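Local coordinates for early 35 kDa protein (Autographa californica nucleopolyhedrovirus, PDB 1P35) that inhibits caspases, so blocking the apoptotic response of the infected insect cell, and also suppresses the host's antiviral RNA interference, at residues Cys1-Pro5 / Pro41-Phe46; Phe95-Tyr100 / Glu159-Val165; Leu110-Phe114 / Tyr132-Leu137; Gly189-Val195 / Leu281-Ala287. One frame throughout, in Å; residues are numbered along the deposited sequence.

Contact 1 of 4, residues Cys1-Pro5 / Pro41-Phe46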
loop_
_atom_site.group_PDB
_atom_site.type_symbol
_atom_site.label_atom_id
_atom_site.label_comp_id
_atom_site.label_asym_id
_atom_site.label_seq_id
_atom_site.Cartn_x
_atom_site.Cartn_y
_atom_site.Cartn_z
ATOM N N CYS A 1 10.327 -23.635 2.061
ATOM C CA CYS A 1 10.295 -23.838 0.614
ATOM C C CYS A 1 10.033 -25.294 0.333
ATOM O O CYS A 1 9.289 -25.618 -0.579
ATOM C CB CYS A 1 11.620 -23.429 0.112
ATOM S SG CYS A 1 11.900 -22.009 1.002
ATOM N N VAL A 2 10.702 -26.147 1.096
ATOM C CA VAL A 2 10.522 -27.620 0.988
ATOM C C VAL A 2 9.348 -27.776 1.927
ATOM O O VAL A 2 9.487 -27.749 3.162
ATOM C CB VAL A 2 11.760 -28.369 1.534
ATOM C CG1 VAL A 2 11.594 -29.850 1.410
ATOM C CG2 VAL A 2 12.989 -27.876 0.805
ATOM N N ILE A 3 8.178 -27.855 1.340
ATOM C CA ILE A 3 6.953 -27.930 2.133
ATOM C C ILE A 3 6.372 -29.310 2.353
ATOM O O ILE A 3 6.383 -30.152 1.462
ATOM C CB ILE A 3 5.912 -27.004 1.497
ATOM C CG1 ILE A 3 6.481 -25.572 1.503
ATOM C CG2 ILE A 3 4.583 -27.079 2.231
ATOM C CD1 ILE A 3 5.517 -24.505 0.964
ATOM N N PHE A 4 5.865 -29.530 3.560
ATOM C CA PHE A 4 5.251 -30.806 3.944
ATOM C C PHE A 4 4.022 -30.442 4.749
ATOM O O PHE A 4 4.036 -29.461 5.481
ATOM C CB PHE A 4 6.179 -31.622 4.868
ATOM C CG PHE A 4 5.560 -32.899 5.372
ATOM C CD1 PHE A 4 5.607 -34.053 4.603
ATOM C CD2 PHE A 4 4.790 -32.903 6.545
ATOM C CE1 PHE A 4 4.878 -35.198 4.981
ATOM C CE2 PHE A 4 4.051 -34.034 6.944
ATOM C CZ PHE A 4 4.094 -35.185 6.150
ATOM N N PRO A 5 2.906 -31.153 4.575
ATOM C CA PRO A 5 2.498 -32.252 3.700
ATOM C C PRO A 5 2.786 -31.828 2.266
ATOM O O PRO A 5 2.785 -30.640 1.978
ATOM C CB PRO A 5 1.001 -32.322 3.948
ATOM C CG PRO A 5 0.917 -32.004 5.428
ATOM C CD PRO A 5 1.801 -30.776 5.476
ATOM N N PRO A 41 -0.237 -29.034 11.356
ATOM C CA PRO A 41 0.555 -27.923 10.827
ATOM C C PRO A 41 1.298 -28.183 9.501
ATOM O O PRO A 41 1.495 -29.337 9.047
ATOM C CB PRO A 41 1.526 -27.626 11.966
ATOM C CG PRO A 41 0.825 -28.314 13.226
ATOM C CD PRO A 41 0.378 -29.566 12.588
ATOM N N VAL A 42 1.671 -27.070 8.879
ATOM C CA VAL A 42 2.447 -27.066 7.656
ATOM C C VAL A 42 3.883 -26.944 8.202
ATOM O O VAL A 42 4.158 -26.093 9.060
ATOM C CB VAL A 42 2.130 -25.797 6.796
ATOM C CG1 VAL A 42 3.079 -25.712 5.610
ATOM C CG2 VAL A 42 0.680 -25.813 6.338
ATOM N N LEU A 43 4.770 -27.816 7.747
ATOM C CA LEU A 43 6.177 -27.763 8.138
ATOM C C LEU A 43 6.943 -27.305 6.877
ATOM O O LEU A 43 7.029 -28.043 5.891
ATOM C CB LEU A 43 6.684 -29.149 8.556
ATOM C CG LEU A 43 5.734 -29.935 9.473
ATOM C CD1 LEU A 43 6.399 -31.183 10.038
ATOM C CD2 LEU A 43 5.282 -29.015 10.604
ATOM N N MET A 44 7.421 -26.068 6.880
ATOM C CA MET A 44 8.191 -25.579 5.754
ATOM C C MET A 44 9.655 -25.553 6.193
ATOM O O MET A 44 9.977 -25.018 7.237
ATOM C CB MET A 44 7.743 -24.179 5.347
ATOM C CG MET A 44 8.652 -23.563 4.280
ATOM S SD MET A 44 8.103 -22.003 3.529
ATOM C CE MET A 44 8.194 -20.818 4.909
ATOM N N MET A 45 10.540 -26.141 5.420
ATOM C CA MET A 45 11.933 -26.155 5.842
ATOM C C MET A 45 12.828 -25.753 4.742
ATOM O O MET A 45 12.482 -25.912 3.578
ATOM C CB MET A 45 12.316 -27.545 6.316
ATOM C CG MET A 45 11.290 -28.183 7.291
ATOM S SD MET A 45 12.132 -29.513 8.140
ATOM C CE MET A 45 10.667 -30.514 8.663
ATOM N N PHE A 46 13.986 -25.201 5.070
ATOM C CA PHE A 46 14.868 -24.845 3.976
ATOM C C PHE A 46 16.253 -24.563 4.513
ATOM O O PHE A 46 16.458 -24.277 5.716
ATOM C CB PHE A 46 14.279 -23.643 3.189
ATOM C CG PHE A 46 14.025 -22.387 4.040
ATOM C CD1 PHE A 46 15.083 -21.530 4.392
ATOM C CD2 PHE A 46 12.720 -22.055 4.464
ATOM C CE1 PHE A 46 14.865 -20.362 5.141
ATOM C CE2 PHE A 46 12.479 -20.887 5.223
ATOM C CZ PHE A 46 13.562 -20.031 5.561
HETATM O O HOH W 1 9.368 -29.608 5.304
#

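Contact 2 of 4, residues Phe95-Tyr100 / Glu159-Val165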
loop_
_atom_site.group_PDB
_atom_site.type_symbol
_atom_site.label_atom_id
_atom_site.label_comp_id
_atom_site.label_asym_id
_atom_site.label_seq_id
_atom_site.Cartn_x
_atom_site.Cartn_y
_atom_site.Cartn_z
ATOM N N PHE A 95 -6.795 -9.218 5.879
ATOM C CA PHE A 95 -6.331 -10.369 6.625
ATOM C C PHE A 95 -4.996 -10.061 7.305
ATOM O O PHE A 95 -4.055 -9.597 6.651
ATOM C CB PHE A 95 -6.179 -11.580 5.700
ATOM C CG PHE A 95 -7.430 -11.965 4.948
ATOM C CD1 PHE A 95 -8.382 -12.803 5.534
ATOM C CD2 PHE A 95 -7.586 -11.616 3.597
ATOM C CE1 PHE A 95 -9.462 -13.315 4.794
ATOM C CE2 PHE A 95 -8.662 -12.121 2.832
ATOM C CZ PHE A 95 -9.600 -12.978 3.441
ATOM N N LYS A 96 -4.906 -10.305 8.612
ATOM C CA LYS A 96 -3.646 -10.028 9.291
ATOM C C LYS A 96 -2.601 -11.092 8.962
ATOM O O LYS A 96 -2.935 -12.247 8.726
ATOM C CB LYS A 96 -3.812 -9.984 10.818
ATOM C CG LYS A 96 -4.172 -11.327 11.470
ATOM C CD LYS A 96 -4.122 -11.229 13.010
ATOM C CE LYS A 96 -5.000 -12.301 13.680
ATOM N NZ LYS A 96 -4.691 -13.695 13.260
ATOM N N ASP A 97 -1.340 -10.690 8.936
ATOM C CA ASP A 97 -0.263 -11.642 8.698
ATOM C C ASP A 97 -0.204 -12.757 9.748
ATOM O O ASP A 97 -0.398 -12.504 10.948
ATOM C CB ASP A 97 1.101 -10.937 8.729
ATOM C CG ASP A 97 1.230 -9.847 7.687
ATOM O OD1 ASP A 97 0.642 -9.986 6.586
ATOM O OD2 ASP A 97 1.944 -8.857 7.964
ATOM N N GLU A 98 0.064 -13.991 9.303
ATOM C CA GLU A 98 0.225 -15.109 10.236
ATOM C C GLU A 98 1.747 -15.320 10.355
ATOM O O GLU A 98 2.486 -15.010 9.428
ATOM C CB GLU A 98 -0.434 -16.384 9.721
ATOM C CG GLU A 98 -1.940 -16.398 9.674
ATOM C CD GLU A 98 -2.555 -16.534 11.034
ATOM O OE1 GLU A 98 -2.386 -15.613 11.859
ATOM O OE2 GLU A 98 -3.202 -17.569 11.285
ATOM N N HIS A 99 2.215 -15.834 11.490
ATOM C CA HIS A 99 3.635 -16.054 11.660
ATOM C C HIS A 99 4.015 -17.505 11.843
ATOM O O HIS A 99 3.404 -18.226 12.638
ATOM C CB HIS A 99 4.153 -15.239 12.840
ATOM C CG HIS A 99 3.966 -13.766 12.664
ATOM N ND1 HIS A 99 2.734 -13.152 12.768
ATOM C CD2 HIS A 99 4.847 -12.788 12.351
ATOM C CE1 HIS A 99 2.867 -11.860 12.534
ATOM N NE2 HIS A 99 4.140 -11.612 12.280
ATOM N N TYR A 100 4.992 -17.956 11.062
ATOM C CA TYR A 100 5.434 -19.306 11.238
ATOM C C TYR A 100 6.232 -19.331 12.553
ATOM O O TYR A 100 6.848 -18.334 12.939
ATOM C CB TYR A 100 6.386 -19.763 10.139
ATOM C CG TYR A 100 5.787 -19.998 8.750
ATOM C CD1 TYR A 100 5.651 -18.961 7.825
ATOM C CD2 TYR A 100 5.463 -21.270 8.347
ATOM C CE1 TYR A 100 5.218 -19.212 6.525
ATOM C CE2 TYR A 100 5.031 -21.534 7.053
ATOM C CZ TYR A 100 4.911 -20.514 6.145
ATOM O OH TYR A 100 4.497 -20.812 4.860
ATOM N N GLU A 159 -5.998 -18.122 8.451
ATOM C CA GLU A 159 -6.981 -17.706 7.475
ATOM C C GLU A 159 -6.426 -17.716 6.034
ATOM O O GLU A 159 -5.402 -17.086 5.716
ATOM C CB GLU A 159 -7.527 -16.330 7.854
ATOM C CG GLU A 159 -9.020 -16.340 8.149
ATOM C CD GLU A 159 -9.853 -16.777 6.935
ATOM O OE1 GLU A 159 -9.261 -17.051 5.856
ATOM O OE2 GLU A 159 -11.103 -16.845 7.057
ATOM N N ASN A 160 -7.118 -18.470 5.188
ATOM C CA ASN A 160 -6.814 -18.636 3.769
ATOM C C ASN A 160 -6.121 -17.430 3.105
ATOM O O ASN A 160 -4.989 -17.512 2.620
ATOM C CB ASN A 160 -8.128 -18.918 3.037
ATOM C CG ASN A 160 -7.933 -19.725 1.766
ATOM O OD1 ASN A 160 -7.397 -20.838 1.784
ATOM N ND2 ASN A 160 -8.385 -19.178 0.659
ATOM N N GLY A 161 -6.810 -16.301 3.085
ATOM C CA GLY A 161 -6.240 -15.131 2.456
ATOM C C GLY A 161 -5.080 -14.402 3.107
ATOM O O GLY A 161 -4.694 -13.368 2.610
ATOM N N SER A 162 -4.534 -14.913 4.202
ATOM C CA SER A 162 -3.388 -14.298 4.859
ATOM C C SER A 162 -2.009 -14.544 4.226
ATOM O O SER A 162 -1.802 -15.569 3.590
ATOM C CB SER A 162 -3.254 -14.826 6.312
ATOM O OG SER A 162 -4.243 -14.318 7.167
ATOM N N ASN A 163 -1.084 -13.594 4.425
ATOM C CA ASN A 163 0.314 -13.813 4.067
ATOM C C ASN A 163 0.845 -14.537 5.310
ATOM O O ASN A 163 0.443 -14.179 6.460
ATOM C CB ASN A 163 1.107 -12.513 3.934
ATOM C CG ASN A 163 0.846 -11.794 2.610
ATOM O OD1 ASN A 163 1.004 -12.360 1.537
ATOM N ND2 ASN A 163 0.462 -10.542 2.700
ATOM N N GLN A 164 1.705 -15.549 5.102
ATOM C CA GLN A 164 2.304 -16.297 6.206
ATOM C C GLN A 164 3.708 -15.739 6.217
ATOM O O GLN A 164 4.374 -15.785 5.194
ATOM C CB GLN A 164 2.345 -17.789 5.944
ATOM C CG GLN A 164 1.131 -18.335 5.206
ATOM C CD GLN A 164 -0.149 -17.956 5.851
ATOM O OE1 GLN A 164 -0.202 -17.726 7.065
ATOM N NE2 GLN A 164 -1.214 -17.906 5.057
ATOM N N VAL A 165 4.172 -15.222 7.360
ATOM C CA VAL A 165 5.461 -14.553 7.378
ATOM C C VAL A 165 6.431 -15.020 8.467
ATOM O O VAL A 165 6.045 -15.707 9.426
ATOM C CB VAL A 165 5.224 -13.015 7.484
ATOM C CG1 VAL A 165 4.085 -12.590 6.522
ATOM C CG2 VAL A 165 4.757 -12.635 8.923
HETATM O O HOH W 2 -1.871 -11.022 5.682
#

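Contact 3 of 4, residues Leu110-Phe114 / Tyr132-Leu137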
loop_
_atom_site.group_PDB
_atom_site.type_symbol
_atom_site.label_atom_id
_atom_site.label_comp_id
_atom_site.label_asym_id
_atom_site.label_seq_id
_atom_site.Cartn_x
_atom_site.Cartn_y
_atom_site.Cartn_z
ATOM N N LEU A 110 19.585 -33.391 11.135
ATOM C CA LEU A 110 18.203 -33.524 10.638
ATOM C C LEU A 110 17.694 -34.917 10.283
ATOM O O LEU A 110 16.552 -35.223 10.574
ATOM C CB LEU A 110 17.944 -32.572 9.444
ATOM C CG LEU A 110 16.518 -32.613 8.852
ATOM C CD1 LEU A 110 15.495 -32.282 9.933
ATOM C CD2 LEU A 110 16.388 -31.615 7.689
ATOM N N LYS A 111 18.509 -35.744 9.628
ATOM C CA LYS A 111 18.075 -37.090 9.278
ATOM C C LYS A 111 17.709 -37.916 10.510
ATOM O O LYS A 111 16.756 -38.718 10.479
ATOM C CB LYS A 111 19.145 -37.857 8.506
ATOM C CG LYS A 111 18.635 -39.225 8.056
ATOM C CD LYS A 111 19.527 -39.895 7.018
ATOM C CE LYS A 111 18.757 -40.990 6.243
ATOM N NZ LYS A 111 19.562 -41.562 5.109
ATOM N N SER A 112 18.461 -37.721 11.595
ATOM C CA SER A 112 18.186 -38.478 12.805
ATOM C C SER A 112 17.097 -37.833 13.639
ATOM O O SER A 112 16.552 -38.469 14.537
ATOM C CB SER A 112 19.461 -38.657 13.638
ATOM O OG SER A 112 19.981 -37.426 14.100
ATOM N N LYS A 113 16.774 -36.575 13.348
ATOM C CA LYS A 113 15.723 -35.891 14.099
ATOM C C LYS A 113 14.392 -35.695 13.369
ATOM O O LYS A 113 13.393 -35.377 14.018
ATOM C CB LYS A 113 16.186 -34.501 14.574
ATOM C CG LYS A 113 17.158 -34.457 15.752
ATOM C CD LYS A 113 17.156 -33.044 16.349
ATOM C CE LYS A 113 17.902 -32.941 17.681
ATOM N NZ LYS A 113 17.710 -31.588 18.320
ATOM N N PHE A 114 14.347 -35.912 12.048
ATOM C CA PHE A 114 13.103 -35.647 11.312
ATOM C C PHE A 114 11.795 -36.360 11.740
ATOM O O PHE A 114 10.749 -35.699 11.902
ATOM C CB PHE A 114 13.362 -35.749 9.787
ATOM C CG PHE A 114 13.211 -37.119 9.196
ATOM C CD1 PHE A 114 11.954 -37.703 9.077
ATOM C CD2 PHE A 114 14.324 -37.802 8.702
ATOM C CE1 PHE A 114 11.798 -38.960 8.468
ATOM C CE2 PHE A 114 14.179 -39.065 8.092
ATOM C CZ PHE A 114 12.908 -39.640 7.977
ATOM N N TYR A 132 7.804 -37.446 3.497
ATOM C CA TYR A 132 8.788 -36.477 3.923
ATOM C C TYR A 132 10.229 -36.896 3.570
ATOM O O TYR A 132 11.008 -36.099 3.031
ATOM C CB TYR A 132 8.678 -36.249 5.445
ATOM C CG TYR A 132 9.706 -35.237 5.940
ATOM C CD1 TYR A 132 11.003 -35.627 6.224
ATOM C CD2 TYR A 132 9.404 -33.891 6.019
ATOM C CE1 TYR A 132 11.985 -34.709 6.559
ATOM C CE2 TYR A 132 10.404 -32.945 6.365
ATOM C CZ TYR A 132 11.694 -33.374 6.622
ATOM O OH TYR A 132 12.718 -32.452 6.890
ATOM N N GLU A 133 10.592 -38.128 3.911
ATOM C CA GLU A 133 11.939 -38.640 3.652
ATOM C C GLU A 133 12.199 -38.779 2.158
ATOM O O GLU A 133 13.350 -38.664 1.690
ATOM C CB GLU A 133 12.154 -39.997 4.362
ATOM C CG GLU A 133 13.446 -40.736 3.968
ATOM C CD GLU A 133 13.827 -41.841 4.951
ATOM O OE1 GLU A 133 12.919 -42.588 5.357
ATOM O OE2 GLU A 133 15.030 -41.971 5.298
ATOM N N LYS A 134 11.138 -39.021 1.403
ATOM C CA LYS A 134 11.283 -39.149 -0.049
ATOM C C LYS A 134 11.280 -37.803 -0.784
ATOM O O LYS A 134 12.087 -37.573 -1.683
ATOM C CB LYS A 134 10.148 -39.969 -0.640
ATOM C CG LYS A 134 10.366 -40.222 -2.150
ATOM C CD LYS A 134 9.223 -41.039 -2.726
ATOM C CE LYS A 134 9.508 -41.483 -4.158
ATOM N NZ LYS A 134 8.303 -42.232 -4.637
ATOM N N TYR A 135 10.384 -36.906 -0.388
ATOM C CA TYR A 135 10.269 -35.665 -1.126
ATOM C C TYR A 135 10.876 -34.406 -0.534
ATOM O O TYR A 135 11.168 -33.469 -1.278
ATOM C CB TYR A 135 8.798 -35.417 -1.439
ATOM C CG TYR A 135 8.172 -36.523 -2.261
ATOM C CD1 TYR A 135 8.592 -36.763 -3.579
ATOM C CD2 TYR A 135 7.116 -37.283 -1.749
ATOM C CE1 TYR A 135 7.959 -37.733 -4.386
ATOM C CE2 TYR A 135 6.472 -38.257 -2.532
ATOM C CZ TYR A 135 6.900 -38.469 -3.852
ATOM O OH TYR A 135 6.258 -39.389 -4.631
ATOM N N CYS A 136 11.052 -34.394 0.788
ATOM C CA CYS A 136 11.585 -33.251 1.496
ATOM C C CYS A 136 13.026 -33.415 1.992
ATOM O O CYS A 136 13.883 -32.588 1.679
ATOM C CB CYS A 136 10.691 -32.941 2.699
ATOM S SG CYS A 136 8.908 -32.691 2.304
ATOM N N LEU A 137 13.304 -34.483 2.750
ATOM C CA LEU A 137 14.632 -34.655 3.321
ATOM C C LEU A 137 15.762 -34.371 2.357
ATOM O O LEU A 137 16.660 -33.577 2.681
ATOM C CB LEU A 137 14.811 -36.051 3.890
ATOM C CG LEU A 137 16.101 -36.132 4.703
ATOM C CD1 LEU A 137 15.838 -35.469 6.082
ATOM C CD2 LEU A 137 16.540 -37.583 4.879
#

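Contact 4 of 4, residues Gly189-Val195 / Leu281-Ala287. With EDO (1,2-ethanediol), chain F.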
loop_
_atom_site.group_PDB
_atom_site.type_symbol
_atom_site.label_atom_id
_atom_site.label_comp_id
_atom_site.label_asym_id
_atom_site.label_seq_id
_atom_site.Cartn_x
_atom_site.Cartn_y
_atom_site.Cartn_z
ATOM N N GLY A 189 8.788 -34.041 -11.900
ATOM C CA GLY A 189 10.139 -33.508 -12.157
ATOM C C GLY A 189 10.139 -32.082 -12.727
ATOM O O GLY A 189 11.174 -31.563 -13.093
ATOM N N LEU A 190 8.959 -31.467 -12.843
ATOM C CA LEU A 190 8.835 -30.089 -13.306
ATOM C C LEU A 190 8.312 -29.261 -12.130
ATOM O O LEU A 190 7.345 -29.652 -11.446
ATOM C CB LEU A 190 7.829 -29.977 -14.434
ATOM C CG LEU A 190 8.190 -30.530 -15.792
ATOM C CD1 LEU A 190 7.010 -30.211 -16.724
ATOM C CD2 LEU A 190 9.509 -29.869 -16.289
ATOM N N TYR A 191 8.912 -28.101 -11.931
ATOM C CA TYR A 191 8.555 -27.264 -10.775
ATOM C C TYR A 191 8.090 -25.904 -11.215
ATOM O O TYR A 191 8.580 -25.367 -12.222
ATOM C CB TYR A 191 9.793 -27.167 -9.851
ATOM C CG TYR A 191 10.283 -28.536 -9.417
ATOM C CD1 TYR A 191 11.097 -29.323 -10.269
ATOM C CD2 TYR A 191 9.824 -29.108 -8.218
ATOM C CE1 TYR A 191 11.429 -30.629 -9.946
ATOM C CE2 TYR A 191 10.139 -30.421 -7.874
ATOM C CZ TYR A 191 10.934 -31.182 -8.738
ATOM O OH TYR A 191 11.171 -32.498 -8.410
ATOM N N GLU A 192 7.103 -25.367 -10.495
ATOM C CA GLU A 192 6.538 -24.041 -10.829
ATOM C C GLU A 192 7.102 -23.070 -9.844
ATOM O O GLU A 192 7.154 -23.384 -8.661
ATOM C CB GLU A 192 5.006 -24.015 -10.667
ATOM C CG GLU A 192 4.200 -24.889 -11.610
ATOM C CD GLU A 192 2.701 -24.820 -11.344
ATOM O OE1 GLU A 192 2.044 -23.847 -11.772
ATOM O OE2 GLU A 192 2.181 -25.737 -10.685
ATOM N N TYR A 193 7.551 -21.910 -10.316
ATOM C CA TYR A 193 8.070 -20.886 -9.407
ATOM C C TYR A 193 7.264 -19.592 -9.451
ATOM O O TYR A 193 6.708 -19.242 -10.458
ATOM C CB TYR A 193 9.483 -20.516 -9.737
ATOM C CG TYR A 193 10.513 -21.565 -9.508
ATOM C CD1 TYR A 193 10.714 -22.610 -10.434
ATOM C CD2 TYR A 193 11.383 -21.457 -8.410
ATOM C CE1 TYR A 193 11.776 -23.514 -10.274
ATOM C CE2 TYR A 193 12.434 -22.336 -8.242
ATOM C CZ TYR A 193 12.646 -23.356 -9.162
ATOM O OH TYR A 193 13.751 -24.164 -8.958
ATOM N N ASP A 194 7.181 -18.908 -8.310
ATOM C CA ASP A 194 6.495 -17.630 -8.213
ATOM C C ASP A 194 7.082 -16.994 -6.961
ATOM O O ASP A 194 6.528 -17.108 -5.853
ATOM C CB ASP A 194 4.966 -17.758 -8.085
ATOM C CG ASP A 194 4.295 -16.386 -8.094
ATOM O OD1 ASP A 194 4.955 -15.430 -8.607
ATOM O OD2 ASP A 194 3.151 -16.251 -7.624
ATOM N N VAL A 195 8.205 -16.307 -7.167
ATOM C CA VAL A 195 8.953 -15.735 -6.071
ATOM C C VAL A 195 9.816 -14.556 -6.570
ATOM O O VAL A 195 10.201 -14.508 -7.753
ATOM C CB VAL A 195 9.873 -16.881 -5.479
ATOM C CG1 VAL A 195 10.867 -17.451 -6.626
ATOM C CG2 VAL A 195 10.644 -16.403 -4.303
ATOM N N LEU A 281 11.156 -14.747 -10.390
ATOM C CA LEU A 281 10.825 -15.984 -11.031
ATOM C C LEU A 281 9.299 -16.097 -10.846
ATOM O O LEU A 281 8.790 -16.940 -10.092
ATOM C CB LEU A 281 11.562 -17.128 -10.327
ATOM C CG LEU A 281 13.095 -17.039 -10.358
ATOM C CD1 LEU A 281 13.634 -18.073 -9.356
ATOM C CD2 LEU A 281 13.652 -17.293 -11.807
ATOM N N HIS A 282 8.587 -15.267 -11.597
ATOM C CA HIS A 282 7.140 -15.151 -11.501
ATOM C C HIS A 282 6.348 -15.958 -12.473
ATOM O O HIS A 282 6.266 -15.605 -13.646
ATOM C CB HIS A 282 6.746 -13.680 -11.627
ATOM C CG HIS A 282 5.263 -13.443 -11.643
ATOM N ND1 HIS A 282 4.427 -13.885 -10.640
ATOM C CD2 HIS A 282 4.494 -12.691 -12.470
ATOM C CE1 HIS A 282 3.204 -13.421 -10.850
ATOM N NE2 HIS A 282 3.218 -12.693 -11.956
ATOM N N ASN A 283 5.714 -17.012 -11.952
ATOM C CA ASN A 283 4.943 -17.890 -12.793
ATOM C C ASN A 283 5.771 -18.572 -13.907
ATOM O O ASN A 283 5.328 -18.718 -15.040
ATOM C CB ASN A 283 3.772 -17.123 -13.403
ATOM C CG ASN A 283 2.610 -16.884 -12.401
ATOM O OD1 ASN A 283 1.654 -16.134 -12.705
ATOM N ND2 ASN A 283 2.665 -17.531 -11.241
ATOM N N VAL A 284 6.976 -19.001 -13.588
ATOM C CA VAL A 284 7.781 -19.644 -14.614
ATOM C C VAL A 284 7.910 -21.064 -14.165
ATOM O O VAL A 284 7.717 -21.338 -12.974
ATOM C CB VAL A 284 9.174 -19.003 -14.732
ATOM C CG1 VAL A 284 9.021 -17.560 -15.104
ATOM C CG2 VAL A 284 9.941 -19.113 -13.359
ATOM N N THR A 285 8.187 -21.973 -15.102
ATOM C CA THR A 285 8.364 -23.378 -14.734
ATOM C C THR A 285 9.784 -23.824 -15.140
ATOM O O THR A 285 10.393 -23.253 -16.046
ATOM C CB THR A 285 7.356 -24.274 -15.445
ATOM O OG1 THR A 285 7.619 -24.204 -16.844
ATOM C CG2 THR A 285 5.894 -23.821 -15.151
ATOM N N SER A 286 10.295 -24.844 -14.477
ATOM C CA SER A 286 11.642 -25.338 -14.756
ATOM C C SER A 286 11.825 -26.711 -14.195
ATOM O O SER A 286 11.095 -27.120 -13.312
ATOM C CB SER A 286 12.685 -24.435 -14.107
ATOM O OG SER A 286 13.965 -24.952 -14.218
ATOM N N ALA A 287 12.819 -27.407 -14.733
ATOM C CA ALA A 287 13.198 -28.743 -14.329
ATOM C C ALA A 287 14.278 -28.617 -13.237
ATOM O O ALA A 287 14.521 -29.552 -12.521
ATOM C CB ALA A 287 13.756 -29.518 -15.540
HETATM C C1 EDO F . 12.470 -27.971 -18.622
HETATM O O1 EDO F . 11.872 -27.957 -19.944
HETATM C C2 EDO F . 13.566 -26.941 -18.576
HETATM O O2 EDO F . 13.856 -26.617 -17.227
#

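Contact 1 of 4, residues Cys1-Pro5 / Pro41-Phe46
Val2 O is gripped twice: Met45 N donates to it at 3.0 Å, and a water that donates to it at 2.8 Å also donates to Leu43 O, tying two carbonyls of the facing strands together. Leu43 O receives Phe4 N as well, while Leu43 N returns a bond to Phe4 O at 2.9 Å. These reciprocal pairs, Val2 with Met45 and Phe4 with Leu43, join the N-terminal strand 2-4 antiparallel to strand 42-48, which pairs on its other side with strand 148-154. Ile3 and Met44 form the non-hydrogen-bonded pair between them. With its CG2 branch anti to the backbone N, Ile3 meets Val42 CG1 at 3.9 Å, and its CG1 lies against Met44 CG. On the opposite face Phe4 CD2 approaches Leu43 CD1 at 4.2 Å. At the far end Cys1 SG sits obliquely to the Phe46 ring, 4.3 Å from the ring centroid, a sulfur-aromatic contact; Phe46 also stacks with Tyr29. The peptide bond before Pro5 is cis, and Pro5 CD comes near Pro41 O.

Contact 2 of 4, residues Phe95-Tyr100 / Glu159-Val165
Val165, Phe95 and Glu98 lose the most surface here. Val165 points CG2 between its own backbone N and carbonyl carbon, which sets this methyl over one face of the His99 ring, 3.8 Å from the centroid, in a CH-pi contact. Val165 N donates to Glu98 O at 2.7 Å, and Val165 O accepts from Tyr100 N. Phe95 lays its ring over Gly161, whose CA stands over the ring centre, 3.9 Å from the centroid. Glu98 binds Asn163 O through its N at 2.9 Å, nearly straight at 171°. Its side chain runs beside Gln164, whose OE1 lies 3.0 Å from Glu98 CB and has no polar partner in the model. A salt bridge of 3.3 Å links Glu98 OE1 to Lys96 NZ. Ser162 OG donates to Lys96 O, and a water bridges Phe95 O, Asp97 OD1 and Asn163 N. Strands 98-106 and 164-170 run parallel here; strand 24-33 flanks the latter, Asn31 binding Tyr100 OH, while Asp86 of the second subunit accepts from Lys96 N.

Contact 3 of 4, residues Leu110-Phe114 / Tyr132-Leu137
Phe114 wedges its ring between Tyr132, Glu133 and Leu137. Phe114 CB touches Tyr132 CE1 at 3.7 Å, and Phe114 CG lies 3.8 Å from the same Tyr132 CE1. A chi1 of 88°, with CG between backbone N and carbonyl carbon, turns the ring toward the other helix. Phe114 CD1 meets Tyr132 CD1 at 3.7 Å, and CE1 faces the same carbon; the rings are nearly parallel, planes 29° apart, but barely overlap. On the other side of the ring, Phe114 CD2 reaches Leu137 CD1 at 3.8 Å, that methyl also packing on Leu110 CG, and CE2 comes near Glu133 OE2. At the tip, Phe114 CZ abuts Glu133 CB at 3.7 Å. Lys111 NZ and Glu133 OE2 stay 4.6 Å apart, too far for a salt bridge. Tyr132 OH is buried against Leu110 CD2 without a polar partner in the model. Helix 110-120 packs, mainly through apolar groups, on the C-terminal end of helix 126-135 and on Leu137 just after it; Leu140 touches Leu110 and Tyr132, and strand 2-4 lies against Cys136.

Contact 4 of 4, residues Gly189-Val195 / Leu281-Ala287
The imidazole of His282 has Asn283 CG over one face and the carboxylate of Asp194 at its edge. His282 ND1 donates to Asp194 OD1 at 2.6 Å, almost straight at 173°; the oxygen lies in the ring plane but is itself met from above the carboxylate plane. Both side chains place CG anti to the backbone N and run side by side, while Asp194 OD2 takes a second bond from Gln12 N. The Tyr193 ring has Val284 O at its edge and meets His183 edge-to-face, its OH bonded to Leu288 O; Ser286 O lies at the edge of the Tyr191 ring. Leu281 CB packs on Tyr193 CB and, at 3.8 Å, on Val195 CG1. Ala287 N donates to O2 of a 1,2-ethanediol at 2.8 Å, probably a crystallisation additive. Along antiparallel strand 191-199 the register slips: Asp194 and Val195 both face Leu281, a classic beta bulge, and Asn283 and Val284 both face Tyr193, a G1 bulge, where the partner chain turns a corner.

Contacts 1, 2 and 4 join beta strands, whereas contact 3 packs helices beside them. Contact 1 closes before the others open; contact 3 then falls within the chain between the two halves of contact 2, after strand 98-106, and contact 4 comes last. Contacts 1 and 3, centres about 11 Å apart, touch through Val2 on Cys136 and Phe4 on Tyr132, so the end of helix 126-135 and the residues just after it lie over the Val2 and Phe4 face of strand 2-4. Contact 2 meets contact 1 where Met44 packs on Tyr100. Strands 10-21 and 24-33 lead from contact 4 to strand 164-170 of contact 2, and strand 148-154 leads from strand 98-106 to contact 1. Segments far apart in sequence thus meet in the beta-rich core.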